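Local coordinates for glideosome-associated protein 50 (Plasmodium falciparum 3D7, PDB 3TGH) that forms part of the glideosome of the malaria parasite, where it may anchor the gliding and invasion machinery to the inner membrane complex, at residues I194-Y202 with L213-L221; M237-A246 with I299-K307. One frame throughout, in Å; residues are numbered along the deposited sequence.

Contact 1. Residues I194-Y202 with L213-L221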
ATOM      1  N   ILE A 194      -3.455  -8.823  -1.368  1.00 24.16           N
ATOM      2  CA  ILE A 194      -3.365  -7.561  -0.650  1.00 23.25           C
ATOM      3  C   ILE A 194      -3.350  -6.435  -1.674  1.00 23.30           C
ATOM      4  O   ILE A 194      -2.542  -6.432  -2.595  1.00 23.58           O
ATOM      5  CB  ILE A 194      -2.075  -7.484   0.215  1.00 24.09           C
ATOM      6  CG1 ILE A 194      -2.066  -8.593   1.275  1.00 31.22           C
ATOM      7  CG2 ILE A 194      -1.932  -6.105   0.893  1.00 21.25           C
ATOM      8  CD1 ILE A 194      -1.493  -9.908   0.775  1.00 38.52           C
ATOM      9  N   VAL A 195      -4.254  -5.475  -1.512  1.00 22.32           N
ATOM     10  CA  VAL A 195      -4.320  -4.331  -2.405  1.00 21.25           C
ATOM     11  C   VAL A 195      -3.896  -3.083  -1.622  1.00 22.19           C
ATOM     12  O   VAL A 195      -4.236  -2.937  -0.446  1.00 22.55           O
ATOM     13  CB  VAL A 195      -5.735  -4.167  -2.992  1.00 22.14           C
ATOM     14  CG1 VAL A 195      -5.801  -2.982  -3.943  1.00 21.69           C
ATOM     15  CG2 VAL A 195      -6.182  -5.457  -3.705  1.00 23.43           C
ATOM     16  N   VAL A 196      -3.127  -2.217  -2.277  1.00 20.71           N
ATOM     17  CA  VAL A 196      -2.563  -1.014  -1.663  1.00 20.64           C
ATOM     18  C   VAL A 196      -2.914   0.192  -2.517  1.00 20.92           C
ATOM     19  O   VAL A 196      -2.703   0.173  -3.736  1.00 20.78           O
ATOM     20  CB  VAL A 196      -1.011  -1.130  -1.583  1.00 21.07           C
ATOM     21  CG1 VAL A 196      -0.400   0.143  -1.004  1.00 20.08           C
ATOM     22  CG2 VAL A 196      -0.606  -2.352  -0.758  1.00 23.05           C
ATOM     23  N   GLY A 197      -3.462   1.244  -1.900  1.00 20.60           N
ATOM     24  CA  GLY A 197      -3.845   2.443  -2.629  1.00 20.98           C
ATOM     25  C   GLY A 197      -3.853   3.664  -1.731  1.00 22.84           C
ATOM     26  O   GLY A 197      -3.446   3.594  -0.557  1.00 22.75           O
ATOM     27  N   ASP A 198      -4.323   4.782  -2.274  1.00 20.91           N
ATOM     28  CA  ASP A 198      -4.374   6.040  -1.522  1.00 19.82           C
ATOM     29  C   ASP A 198      -5.724   6.192  -0.779  1.00 22.10           C
ATOM     30  O   ASP A 198      -5.770   6.180   0.452  1.00 21.53           O
ATOM     31  CB  ASP A 198      -4.114   7.224  -2.456  1.00 19.55           C
ATOM     32  CG  ASP A 198      -4.344   8.570  -1.784  1.00 23.07           C
ATOM     33  OD1 ASP A 198      -3.999   8.710  -0.593  1.00 24.36           O
ATOM     34  OD2 ASP A 198      -4.844   9.494  -2.453  1.00 24.46           O
ATOM     35  N   GLN A 199      -6.806   6.319  -1.537  1.00 24.59           N
ATOM     36  CA  GLN A 199      -8.127   6.597  -0.978  1.00 23.47           C
ATOM     37  C   GLN A 199      -8.814   5.336  -0.419  1.00 22.94           C
ATOM     38  O   GLN A 199      -8.986   4.348  -1.138  1.00 23.09           O
ATOM     39  CB  GLN A 199      -9.007   7.249  -2.056  1.00 25.66           C
ATOM     40  CG  GLN A 199     -10.460   7.443  -1.681  1.00 27.06           C
ATOM     41  CD  GLN A 199     -10.655   8.423  -0.551  1.00 30.26           C
ATOM     42  OE1 GLN A 199     -10.203   9.566  -0.622  1.00 27.73           O
ATOM     43  NE2 GLN A 199     -11.356   7.988   0.498  1.00 27.69           N
ATOM     44  N   PRO A 200      -9.232   5.372   0.862  1.00 23.29           N
ATOM     45  CA  PRO A 200     -10.020   4.255   1.401  1.00 24.64           C
ATOM     46  C   PRO A 200     -11.421   4.154   0.810  1.00 25.80           C
ATOM     47  O   PRO A 200     -12.014   5.162   0.423  1.00 26.10           O
ATOM     48  CB  PRO A 200     -10.125   4.562   2.901  1.00 25.20           C
ATOM     49  CG  PRO A 200      -9.690   5.951   3.069  1.00 28.41           C
ATOM     50  CD  PRO A 200      -8.844   6.328   1.907  1.00 24.24           C
ATOM     51  N   ILE A 201     -11.935   2.929   0.760  1.00 24.39           N
ATOM     52  CA  ILE A 201     -13.329   2.675   0.462  1.00 25.66           C
ATOM     53  C   ILE A 201     -14.152   3.018   1.708  1.00 28.05           C
ATOM     54  O   ILE A 201     -15.156   3.727   1.622  1.00 28.84           O
ATOM     55  CB  ILE A 201     -13.555   1.202   0.081  1.00 25.38           C
ATOM     56  CG1 ILE A 201     -12.845   0.878  -1.233  1.00 29.18           C
ATOM     57  CG2 ILE A 201     -15.062   0.892  -0.007  1.00 26.33           C
ATOM     58  CD1 ILE A 201     -12.704  -0.625  -1.508  1.00 27.04           C
ATOM     59  N   TYR A 202     -13.712   2.505   2.859  1.00 28.46           N
ATOM     60  CA  TYR A 202     -14.391   2.723   4.133  1.00 29.90           C
ATOM     61  C   TYR A 202     -13.423   3.370   5.107  1.00 31.26           C
ATOM     62  O   TYR A 202     -12.276   2.939   5.226  1.00 28.68           O
ATOM     63  CB  TYR A 202     -14.880   1.403   4.719  1.00 29.53           C
ATOM     64  CG  TYR A 202     -15.947   0.698   3.919  1.00 33.02           C
ATOM     65  CD1 TYR A 202     -17.082   1.375   3.471  1.00 32.51           C
ATOM     66  CD2 TYR A 202     -15.846  -0.664   3.645  1.00 33.94           C
ATOM     67  CE1 TYR A 202     -18.067   0.716   2.751  1.00 35.99           C
ATOM     68  CE2 TYR A 202     -16.827  -1.329   2.931  1.00 37.28           C
ATOM     69  CZ  TYR A 202     -17.937  -0.639   2.493  1.00 35.59           C
ATOM     70  OH  TYR A 202     -18.902  -1.308   1.781  1.00 39.32           O
ATOM     71  N   LEU A 213     -15.697   4.308  -4.932  1.00 27.98           N
ATOM     72  CA  LEU A 213     -14.904   3.081  -4.844  1.00 27.65           C
ATOM     73  C   LEU A 213     -15.744   1.939  -4.259  1.00 26.93           C
ATOM     74  O   LEU A 213     -15.589   0.798  -4.667  1.00 27.44           O
ATOM     75  CB  LEU A 213     -13.610   3.295  -4.048  1.00 26.11           C
ATOM     76  CG  LEU A 213     -12.568   4.244  -4.661  1.00 25.47           C
ATOM     77  CD1 LEU A 213     -11.367   4.369  -3.725  1.00 24.91           C
ATOM     78  CD2 LEU A 213     -12.142   3.782  -6.063  1.00 28.06           C
ATOM     79  N   ALA A 214     -16.655   2.246  -3.335  1.00 29.20           N
ATOM     80  CA  ALA A 214     -17.592   1.229  -2.831  1.00 30.80           C
ATOM     81  C   ALA A 214     -18.429   0.611  -3.950  1.00 31.56           C
ATOM     82  O   ALA A 214     -18.701  -0.592  -3.937  1.00 30.30           O
ATOM     83  CB  ALA A 214     -18.506   1.815  -1.744  1.00 30.71           C
ATOM     84  N   TYR A 215     -18.834   1.425  -4.918  1.00 32.34           N
ATOM     85  CA  TYR A 215     -19.665   0.926  -6.019  1.00 34.64           C
ATOM     86  C   TYR A 215     -18.857   0.217  -7.105  1.00 33.72           C
ATOM     87  O   TYR A 215     -19.303  -0.803  -7.631  1.00 34.57           O
ATOM     88  CB  TYR A 215     -20.483   2.052  -6.647  1.00 38.37           C
ATOM     89  CG  TYR A 215     -21.527   1.541  -7.620  1.00 46.65           C
ATOM     90  CD1 TYR A 215     -22.770   1.091  -7.171  1.00 53.21           C
ATOM     91  CD2 TYR A 215     -21.264   1.486  -8.988  1.00 49.95           C
ATOM     92  CE1 TYR A 215     -23.730   0.608  -8.068  1.00 56.99           C
ATOM     93  CE2 TYR A 215     -22.218   1.005  -9.891  1.00 53.75           C
ATOM     94  CZ  TYR A 215     -23.444   0.570  -9.426  1.00 57.41           C
ATOM     95  OH  TYR A 215     -24.382   0.098 -10.318  1.00 61.09           O
ATOM     96  N   TYR A 216     -17.682   0.752  -7.446  1.00 32.52           N
ATOM     97  CA  TYR A 216     -16.886   0.226  -8.568  1.00 31.66           C
ATOM     98  C   TYR A 216     -15.710  -0.664  -8.185  1.00 30.29           C
ATOM     99  O   TYR A 216     -15.412  -1.616  -8.898  1.00 30.83           O
ATOM    100  CB  TYR A 216     -16.366   1.367  -9.447  1.00 31.76           C
ATOM    101  CG  TYR A 216     -17.463   2.079 -10.202  1.00 35.43           C
ATOM    102  CD1 TYR A 216     -18.145   1.441 -11.235  1.00 39.51           C
ATOM    103  CD2 TYR A 216     -17.827   3.381  -9.880  1.00 38.82           C
ATOM    104  CE1 TYR A 216     -19.161   2.086 -11.932  1.00 43.47           C
ATOM    105  CE2 TYR A 216     -18.844   4.035 -10.569  1.00 41.20           C
ATOM    106  CZ  TYR A 216     -19.508   3.380 -11.592  1.00 42.75           C
ATOM    107  OH  TYR A 216     -20.515   4.019 -12.281  1.00 46.51           O
ATOM    108  N   LEU A 217     -15.022  -0.350  -7.093  1.00 29.56           N
ATOM    109  CA  LEU A 217     -13.801  -1.094  -6.732  1.00 27.79           C
ATOM    110  C   LEU A 217     -14.178  -2.286  -5.855  1.00 29.02           C
ATOM    111  O   LEU A 217     -13.752  -3.413  -6.114  1.00 28.09           O
ATOM    112  CB  LEU A 217     -12.818  -0.186  -5.984  1.00 28.25           C
ATOM    113  CG  LEU A 217     -11.291  -0.386  -6.032  1.00 33.51           C
ATOM    114  CD1 LEU A 217     -10.664   0.044  -4.707  1.00 24.70           C
ATOM    115  CD2 LEU A 217     -10.838  -1.791  -6.441  1.00 31.15           C
ATOM    116  N   LEU A 218     -14.987  -2.039  -4.825  1.00 27.85           N
ATOM    117  CA  LEU A 218     -15.280  -3.072  -3.821  1.00 29.71           C
ATOM    118  C   LEU A 218     -15.827  -4.393  -4.384  1.00 30.62           C
ATOM    119  O   LEU A 218     -15.404  -5.463  -3.937  1.00 31.38           O
ATOM    120  CB  LEU A 218     -16.192  -2.534  -2.715  1.00 30.76           C
ATOM    121  CG  LEU A 218     -16.473  -3.485  -1.544  1.00 30.69           C
ATOM    122  CD1 LEU A 218     -15.184  -3.937  -0.860  1.00 30.07           C
ATOM    123  CD2 LEU A 218     -17.417  -2.820  -0.538  1.00 32.99           C
ATOM    124  N   PRO A 219     -16.760  -4.336  -5.357  1.00 33.76           N
ATOM    125  CA  PRO A 219     -17.279  -5.588  -5.917  1.00 34.50           C
ATOM    126  C   PRO A 219     -16.205  -6.467  -6.566  1.00 34.25           C
ATOM    127  O   PRO A 219     -16.289  -7.695  -6.476  1.00 35.58           O
ATOM    128  CB  PRO A 219     -18.296  -5.110  -6.961  1.00 36.68           C
ATOM    129  CG  PRO A 219     -18.715  -3.768  -6.478  1.00 37.21           C
ATOM    130  CD  PRO A 219     -17.474  -3.168  -5.901  1.00 35.00           C
ATOM    131  N   LEU A 220     -15.208  -5.846  -7.196  1.00 33.01           N
ATOM    132  CA  LEU A 220     -14.066  -6.586  -7.759  1.00 32.72           C
ATOM    133  C   LEU A 220     -13.221  -7.244  -6.668  1.00 30.95           C
ATOM    134  O   LEU A 220     -12.733  -8.361  -6.839  1.00 32.43           O
ATOM    135  CB  LEU A 220     -13.168  -5.671  -8.599  1.00 32.51           C
ATOM    136  CG  LEU A 220     -13.795  -4.969  -9.808  1.00 35.14           C
ATOM    137  CD1 LEU A 220     -12.765  -4.074 -10.467  1.00 34.99           C
ATOM    138  CD2 LEU A 220     -14.367  -5.954 -10.818  1.00 38.11           C
ATOM    139  N   LEU A 221     -13.028  -6.540  -5.557  1.00 30.08           N
ATOM    140  CA  LEU A 221     -12.239  -7.067  -4.447  1.00 30.09           C
ATOM    141  C   LEU A 221     -12.950  -8.246  -3.787  1.00 32.56           C
ATOM    142  O   LEU A 221     -12.322  -9.253  -3.466  1.00 34.12           O
ATOM    143  CB  LEU A 221     -11.958  -5.975  -3.413  1.00 29.13           C
ATOM    144  CG  LEU A 221     -11.251  -4.707  -3.889  1.00 30.59           C
ATOM    145  CD1 LEU A 221     -11.027  -3.781  -2.700  1.00 32.87           C
ATOM    146  CD2 LEU A 221      -9.932  -5.009  -4.592  1.00 29.52           C
TER
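Ile201 pushes its side chain into the inner side of residues 213-221 and touches five residues there, Leu213, Ala214, Leu217, Leu218 and Leu221, spaced so that they fall on one side of the segment. With CG1 set opposite its carbonyl carbon (chi1 -66°) and CD1 carried on by a nearly straight chi2, the long branch runs over Leu213, where CG1 lies 3.8 Å from CB, and ends among leucines. There CD1 of Ile201 meets CD1 of Leu221 tip to tip at 3.8 Å and CD1 of Leu217 at 3.9 Å. The short branch goes elsewhere: CG2 of Ile201 rests 3.8 Å from CA of Ala214, where a small side chain suits so close an approach to the helix backbone. That same CG2 also covers the centre of one face of the Tyr202 ring.

Tyr202 crosses Leu218 at about a right angle, and the CD2 methyl of Leu218 lies near CE2, CZ and OH of Tyr202. Farther back, Val195 offers CG2 to CD2 of Leu221, at 3.9 Å. In this metallophosphoesterase fold the contact packs helices 211-216 and 218-223 against an inner strand, 192-196, which runs parallel to both its neighbours, and the loop that leaves it, with His233, a metal ligand, close to Gln199.

Gln199 uses its aliphatic part and its amide differently. Its CG lies against CD1 of Leu213, at 3.8 Å, while a bend at chi2 (65°) folds the amide back. NE2 of Gln199 then donates to O of Pro200 over 2.9 Å, nearly straight at 168° and onto a carbonyl lone pair, and a second bond to Ser207 OG further fixes the amide.

Contact 2. Residues M237-A246 with I299-K307; sequences MEVIEDNDMA and IYTHKLNIK
His302 and Glu241 make the central polar pair of this contact. NE2 of the imidazole donates to OE1 of Glu241 over 2.7 Å, with an N-H...O angle of 167°. The acceptor lies near the ring plane; the carboxylate and ring planes stand nearly perpendicular, and NE2 meets OE1 from above the carboxylate plane. Glu241 can span the gap because its chain is extended beyond CG. Water 1 lies between OE1 of Glu241 and O of Lys303, within hydrogen-bonding distance of both, beside the direct bond.

Val239 covers one face of the same imidazole. Its CG2 sits 3.9 Å above the ring centre of His302, a CH-pi contact only 11° off the ring normal, so a branched aliphatic residue packs the flat surface while the edge is left to the carboxylate. The other methyl, CG1, lies between backbone N and carbonyl carbon (chi1 52°) and comes 3.6 Å from CE2 of Tyr300, the two side chains crossing at about a right angle. Ala246, small enough to fit beside the ring, brings CB to 3.7 Å from CE1 of His302.

At one end the unbranched thioether of Met237 crosses Ile299, with CE 3.9 Å from CD1. At the other, Lys307 bends at chi4 and delivers NZ to O of Asp244, 2.7 Å away and nearly along the C=O axis; NZ also forms a salt bridge with Asp227.

Asp244 belongs to a type I' turn, Asp242 to Met245, joining two antiparallel strands. This hairpin lies in one seven-stranded mixed sheet and strand 297-305 edges the other; side chains fill the space between them, as in the alpha-beta-beta-alpha sandwich of metallophosphoesterases, whose two sheets pack face to face.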
ATOM      1  N   MET A 237      -4.973   5.732  11.883  1.00 27.07           N
ATOM      2  CA  MET A 237      -4.908   4.287  11.726  1.00 26.63           C
ATOM      3  C   MET A 237      -6.286   3.726  12.017  1.00 27.38           C
ATOM      4  O   MET A 237      -6.994   4.225  12.899  1.00 28.90           O
ATOM      5  CB  MET A 237      -3.860   3.685  12.669  1.00 28.98           C
ATOM      6  CG  MET A 237      -2.429   4.095  12.306  1.00 35.08           C
ATOM      7  SD  MET A 237      -1.127   3.355  13.342  1.00 41.94           S
ATOM      8  CE  MET A 237      -1.707   3.761  14.969  1.00 32.17           C
ATOM      9  N   GLU A 238      -6.677   2.705  11.268  1.00 25.44           N
ATOM     10  CA  GLU A 238      -7.973   2.067  11.468  1.00 27.23           C
ATOM     11  C   GLU A 238      -8.026   0.686  10.833  1.00 28.15           C
ATOM     12  O   GLU A 238      -7.333   0.417   9.839  1.00 25.33           O
ATOM     13  CB  GLU A 238      -9.096   2.937  10.880  1.00 28.98           C
ATOM     14  CG  GLU A 238     -10.495   2.295  10.957  1.00 29.66           C
ATOM     15  CD  GLU A 238     -11.633   3.290  10.828  1.00 35.10           C
ATOM     16  OE1 GLU A 238     -11.525   4.250  10.032  1.00 35.89           O
ATOM     17  OE2 GLU A 238     -12.652   3.100  11.520  1.00 35.00           O
ATOM     18  N   VAL A 239      -8.842  -0.188  11.414  1.00 25.77           N
ATOM     19  CA  VAL A 239      -9.256  -1.399  10.726  1.00 28.35           C
ATOM     20  C   VAL A 239     -10.784  -1.533  10.781  1.00 30.12           C
ATOM     21  O   VAL A 239     -11.403  -1.457  11.859  1.00 30.32           O
ATOM     22  CB  VAL A 239      -8.521  -2.672  11.243  1.00 32.61           C
ATOM     23  CG1 VAL A 239      -8.609  -2.792  12.748  1.00 33.76           C
ATOM     24  CG2 VAL A 239      -9.067  -3.930  10.546  1.00 33.77           C
ATOM     25  N   ILE A 240     -11.375  -1.657   9.594  1.00 27.26           N
ATOM     26  CA  ILE A 240     -12.794  -1.932   9.409  1.00 29.70           C
ATOM     27  C   ILE A 240     -12.902  -3.297   8.750  1.00 31.81           C
ATOM     28  O   ILE A 240     -12.292  -3.527   7.705  1.00 31.16           O
ATOM     29  CB  ILE A 240     -13.444  -0.853   8.524  1.00 29.34           C
ATOM     30  CG1 ILE A 240     -13.557   0.456   9.314  1.00 30.51           C
ATOM     31  CG2 ILE A 240     -14.822  -1.311   8.009  1.00 31.45           C
ATOM     32  CD1 ILE A 240     -13.888   1.672   8.467  1.00 29.11           C
ATOM     33  N   GLU A 241     -13.640  -4.216   9.366  1.00 35.42           N
ATOM     34  CA  GLU A 241     -13.751  -5.569   8.827  1.00 38.78           C
ATOM     35  C   GLU A 241     -15.175  -5.852   8.400  1.00 42.53           C
ATOM     36  O   GLU A 241     -16.115  -5.633   9.168  1.00 40.66           O
ATOM     37  CB  GLU A 241     -13.277  -6.626   9.830  1.00 42.21           C
ATOM     38  CG  GLU A 241     -12.998  -7.978   9.158  1.00 44.94           C
ATOM     39  CD  GLU A 241     -12.582  -9.074  10.127  1.00 51.91           C
ATOM     40  OE1 GLU A 241     -11.785  -8.800  11.052  1.00 51.23           O
ATOM     41  OE2 GLU A 241     -13.047 -10.223   9.944  1.00 56.75           O
ATOM     42  N   ASP A 242     -15.316  -6.351   7.173  1.00 43.57           N
ATOM     43  CA  ASP A 242     -16.609  -6.583   6.552  1.00 49.06           C
ATOM     44  C   ASP A 242     -16.490  -7.714   5.529  1.00 50.47           C
ATOM     45  O   ASP A 242     -15.711  -7.609   4.582  1.00 48.10           O
ATOM     46  CB  ASP A 242     -17.086  -5.297   5.868  1.00 51.25           C
ATOM     47  CG  ASP A 242     -18.291  -5.515   4.968  1.00 57.63           C
ATOM     48  OD1 ASP A 242     -19.389  -5.804   5.490  1.00 62.87           O
ATOM     49  OD2 ASP A 242     -18.139  -5.384   3.732  1.00 62.27           O
ATOM     50  N   ASN A 243     -17.253  -8.790   5.735  1.00 53.83           N
ATOM     51  CA  ASN A 243     -17.295  -9.929   4.805  1.00 56.12           C
ATOM     52  C   ASN A 243     -15.920 -10.571   4.564  1.00 54.80           C
ATOM     53  O   ASN A 243     -15.536 -10.824   3.420  1.00 57.30           O
ATOM     54  CB  ASN A 243     -17.923  -9.515   3.462  1.00 58.02           C
ATOM     55  CG  ASN A 243     -19.323  -8.916   3.614  1.00 63.46           C
ATOM     56  OD1 ASN A 243     -19.736  -8.074   2.812  1.00 67.10           O
ATOM     57  ND2 ASN A 243     -20.057  -9.356   4.633  1.00 65.06           N
ATOM     58  N   ASP A 244     -15.189 -10.819   5.650  1.00 53.24           N
ATOM     59  CA  ASP A 244     -13.855 -11.448   5.607  1.00 52.45           C
ATOM     60  C   ASP A 244     -12.812 -10.649   4.803  1.00 49.10           C
ATOM     61  O   ASP A 244     -11.816 -11.210   4.343  1.00 49.76           O
ATOM     62  CB  ASP A 244     -13.940 -12.895   5.087  1.00 54.81           C
ATOM     63  CG  ASP A 244     -14.859 -13.771   5.929  1.00 58.88           C
ATOM     64  OD1 ASP A 244     -14.649 -13.854   7.160  1.00 61.43           O
ATOM     65  OD2 ASP A 244     -15.785 -14.386   5.356  1.00 63.29           O
ATOM     66  N   MET A 245     -13.046  -9.349   4.643  1.00 44.77           N
ATOM     67  CA  MET A 245     -12.048  -8.443   4.085  1.00 42.23           C
ATOM     68  C   MET A 245     -11.756  -7.365   5.110  1.00 39.33           C
ATOM     69  O   MET A 245     -12.680  -6.778   5.678  1.00 42.96           O
ATOM     70  CB  MET A 245     -12.543  -7.793   2.791  1.00 42.44           C
ATOM     71  CG  MET A 245     -11.456  -7.000   2.068  1.00 44.06           C
ATOM     72  SD  MET A 245     -11.991  -6.125   0.583  1.00 45.27           S
ATOM     73  CE  MET A 245     -13.013  -7.362  -0.218  1.00 45.09           C
ATOM     74  N   ALA A 246     -10.474  -7.116   5.349  1.00 34.55           N
ATOM     75  CA  ALA A 246     -10.055  -6.054   6.243  1.00 32.97           C
ATOM     76  C   ALA A 246      -9.700  -4.808   5.433  1.00 30.27           C
ATOM     77  O   ALA A 246      -8.912  -4.867   4.495  1.00 32.77           O
ATOM     78  CB  ALA A 246      -8.870  -6.493   7.083  1.00 30.74           C
ATOM     79  N   ILE A 299      -0.539  -0.972  19.648  1.00 30.32           N
ATOM     80  CA  ILE A 299      -1.794  -0.582  20.298  1.00 33.87           C
ATOM     81  C   ILE A 299      -3.007  -1.359  19.794  1.00 34.00           C
ATOM     82  O   ILE A 299      -4.096  -1.258  20.371  1.00 33.56           O
ATOM     83  CB  ILE A 299      -2.041   0.942  20.229  1.00 33.62           C
ATOM     84  CG1 ILE A 299      -2.048   1.464  18.790  1.00 34.98           C
ATOM     85  CG2 ILE A 299      -0.985   1.674  21.052  1.00 35.70           C
ATOM     86  CD1 ILE A 299      -2.575   2.891  18.674  1.00 35.75           C
ATOM     87  N   TYR A 300      -2.823  -2.143  18.734  1.00 31.17           N
ATOM     88  CA  TYR A 300      -3.863  -3.060  18.277  1.00 31.83           C
ATOM     89  C   TYR A 300      -3.274  -4.165  17.414  1.00 31.25           C
ATOM     90  O   TYR A 300      -2.397  -3.910  16.589  1.00 30.04           O
ATOM     91  CB  TYR A 300      -4.949  -2.324  17.485  1.00 32.37           C
ATOM     92  CG  TYR A 300      -6.185  -3.174  17.247  1.00 32.56           C
ATOM     93  CD1 TYR A 300      -7.085  -3.431  18.280  1.00 37.88           C
ATOM     94  CD2 TYR A 300      -6.444  -3.731  16.000  1.00 34.10           C
ATOM     95  CE1 TYR A 300      -8.211  -4.221  18.073  1.00 38.56           C
ATOM     96  CE2 TYR A 300      -7.568  -4.518  15.784  1.00 36.38           C
ATOM     97  CZ  TYR A 300      -8.444  -4.759  16.817  1.00 40.90           C
ATOM     98  OH  TYR A 300      -9.548  -5.542  16.592  1.00 46.66           O
ATOM     99  N   THR A 301      -3.776  -5.383  17.605  1.00 31.58           N
ATOM    100  CA  THR A 301      -3.389  -6.518  16.780  1.00 32.43           C
ATOM    101  C   THR A 301      -4.633  -7.117  16.137  1.00 32.97           C
ATOM    102  O   THR A 301      -5.553  -7.551  16.836  1.00 32.11           O
ATOM    103  CB  THR A 301      -2.659  -7.582  17.604  1.00 34.74           C
ATOM    104  OG1 THR A 301      -1.526  -6.980  18.241  1.00 33.08           O
ATOM    105  CG2 THR A 301      -2.190  -8.724  16.715  1.00 35.00           C
ATOM    106  N   HIS A 302      -4.666  -7.099  14.807  1.00 30.45           N
ATOM    107  CA  HIS A 302      -5.779  -7.651  14.045  1.00 31.10           C
ATOM    108  C   HIS A 302      -5.346  -8.965  13.409  1.00 32.66           C
ATOM    109  O   HIS A 302      -4.271  -9.050  12.822  1.00 31.77           O
ATOM    110  CB  HIS A 302      -6.229  -6.676  12.958  1.00 31.10           C
ATOM    111  CG  HIS A 302      -7.354  -7.197  12.123  1.00 33.88           C
ATOM    112  ND1 HIS A 302      -7.163  -7.717  10.860  1.00 36.54           N
ATOM    113  CD2 HIS A 302      -8.675  -7.321  12.385  1.00 35.93           C
ATOM    114  CE1 HIS A 302      -8.325  -8.119  10.375  1.00 38.98           C
ATOM    115  NE2 HIS A 302      -9.258  -7.887  11.279  1.00 36.35           N
ATOM    116  N   LYS A 303      -6.191  -9.983  13.518  1.00 33.56           N
ATOM    117  CA  LYS A 303      -5.902 -11.293  12.946  1.00 35.58           C
ATOM    118  C   LYS A 303      -6.995 -11.682  11.961  1.00 36.31           C
ATOM    119  O   LYS A 303      -8.189 -11.654  12.292  1.00 36.73           O
ATOM    120  CB  LYS A 303      -5.770 -12.347  14.047  1.00 38.50           C
ATOM    121  CG  LYS A 303      -4.622 -12.066  15.019  1.00 43.02           C
ATOM    122  CD  LYS A 303      -4.534 -13.090  16.141  1.00 50.23           C
ATOM    123  CE  LYS A 303      -3.330 -12.807  17.036  1.00 53.21           C
ATOM    124  NZ  LYS A 303      -3.328 -13.639  18.271  1.00 56.90           N
ATOM    125  N   LEU A 304      -6.577 -12.028  10.747  1.00 33.74           N
ATOM    126  CA  LEU A 304      -7.477 -12.485   9.703  1.00 36.52           C
ATOM    127  C   LEU A 304      -7.094 -13.921   9.333  1.00 37.04           C
ATOM    128  O   LEU A 304      -5.934 -14.194   9.024  1.00 37.44           O
ATOM    129  CB  LEU A 304      -7.369 -11.553   8.489  1.00 37.05           C
ATOM    130  CG  LEU A 304      -8.490 -11.637   7.451  1.00 40.32           C
ATOM    131  CD1 LEU A 304      -9.772 -11.031   8.004  1.00 43.13           C
ATOM    132  CD2 LEU A 304      -8.094 -10.942   6.165  1.00 41.59           C
ATOM    133  N   ASN A 305      -8.060 -14.834   9.373  1.00 37.32           N
ATOM    134  CA  ASN A 305      -7.812 -16.234   9.029  1.00 38.92           C
ATOM    135  C   ASN A 305      -7.562 -16.399   7.534  1.00 37.63           C
ATOM    136  O   ASN A 305      -8.173 -15.706   6.717  1.00 36.02           O
ATOM    137  CB  ASN A 305      -8.997 -17.115   9.444  1.00 40.77           C
ATOM    138  CG  ASN A 305      -9.234 -17.116  10.945  1.00 45.32           C
ATOM    139  OD1 ASN A 305      -8.301 -16.960  11.736  1.00 49.81           O
ATOM    140  ND2 ASN A 305     -10.488 -17.298  11.344  1.00 46.25           N
ATOM    141  N   ILE A 306      -6.661 -17.314   7.179  1.00 37.32           N
ATOM    142  CA  ILE A 306      -6.431 -17.652   5.774  1.00 37.64           C
ATOM    143  C   ILE A 306      -7.717 -18.234   5.179  1.00 38.74           C
ATOM    144  O   ILE A 306      -8.440 -18.977   5.848  1.00 37.64           O
ATOM    145  CB  ILE A 306      -5.253 -18.648   5.608  1.00 39.43           C
ATOM    146  CG1 ILE A 306      -4.818 -18.738   4.139  1.00 41.22           C
ATOM    147  CG2 ILE A 306      -5.618 -20.035   6.149  1.00 41.00           C
ATOM    148  CD1 ILE A 306      -3.518 -19.509   3.936  1.00 41.52           C
ATOM    149  N   LYS A 307      -8.011 -17.878   3.935  1.00 38.13           N
ATOM    150  CA  LYS A 307      -9.237 -18.335   3.292  1.00 41.21           C
ATOM    151  C   LYS A 307      -9.043 -19.726   2.710  1.00 43.51           C
ATOM    152  O   LYS A 307      -7.949 -20.073   2.273  1.00 43.12           O
ATOM    153  CB  LYS A 307      -9.675 -17.353   2.203  1.00 39.95           C
ATOM    154  CG  LYS A 307     -10.169 -16.026   2.761  1.00 41.94           C
ATOM    155  CD  LYS A 307     -10.312 -14.965   1.685  1.00 40.22           C
ATOM    156  CE  LYS A 307     -10.927 -13.676   2.242  1.00 40.93           C
ATOM    157  NZ  LYS A 307     -10.181 -13.137   3.419  1.00 40.08           N
TER
HETATM  158  O   HOH W   1     -10.804 -11.620  11.589  1.00 33.34           O

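From the N terminus, the chain reaches contact 1 first: it leaves strand 192-196, runs through the loop to Tyr202 and, after ten residues, returns as helices 211-216 and 218-223, closing a short loop. It then forms strand 228-231 and enters the hairpin of 237-246. Contact 2 closes only after 52 more residues, which include strands 267-271, 275-282 and 285-292. The two closures follow in series, neither nested nor crossed. They nevertheless meet, because Met245 packs on Leu218 and Leu221, and Ile240 on Tyr202. Contact 1 thus ties helices to one side of a sheet, and contact 2 joins that sheet's other side to the second sheet.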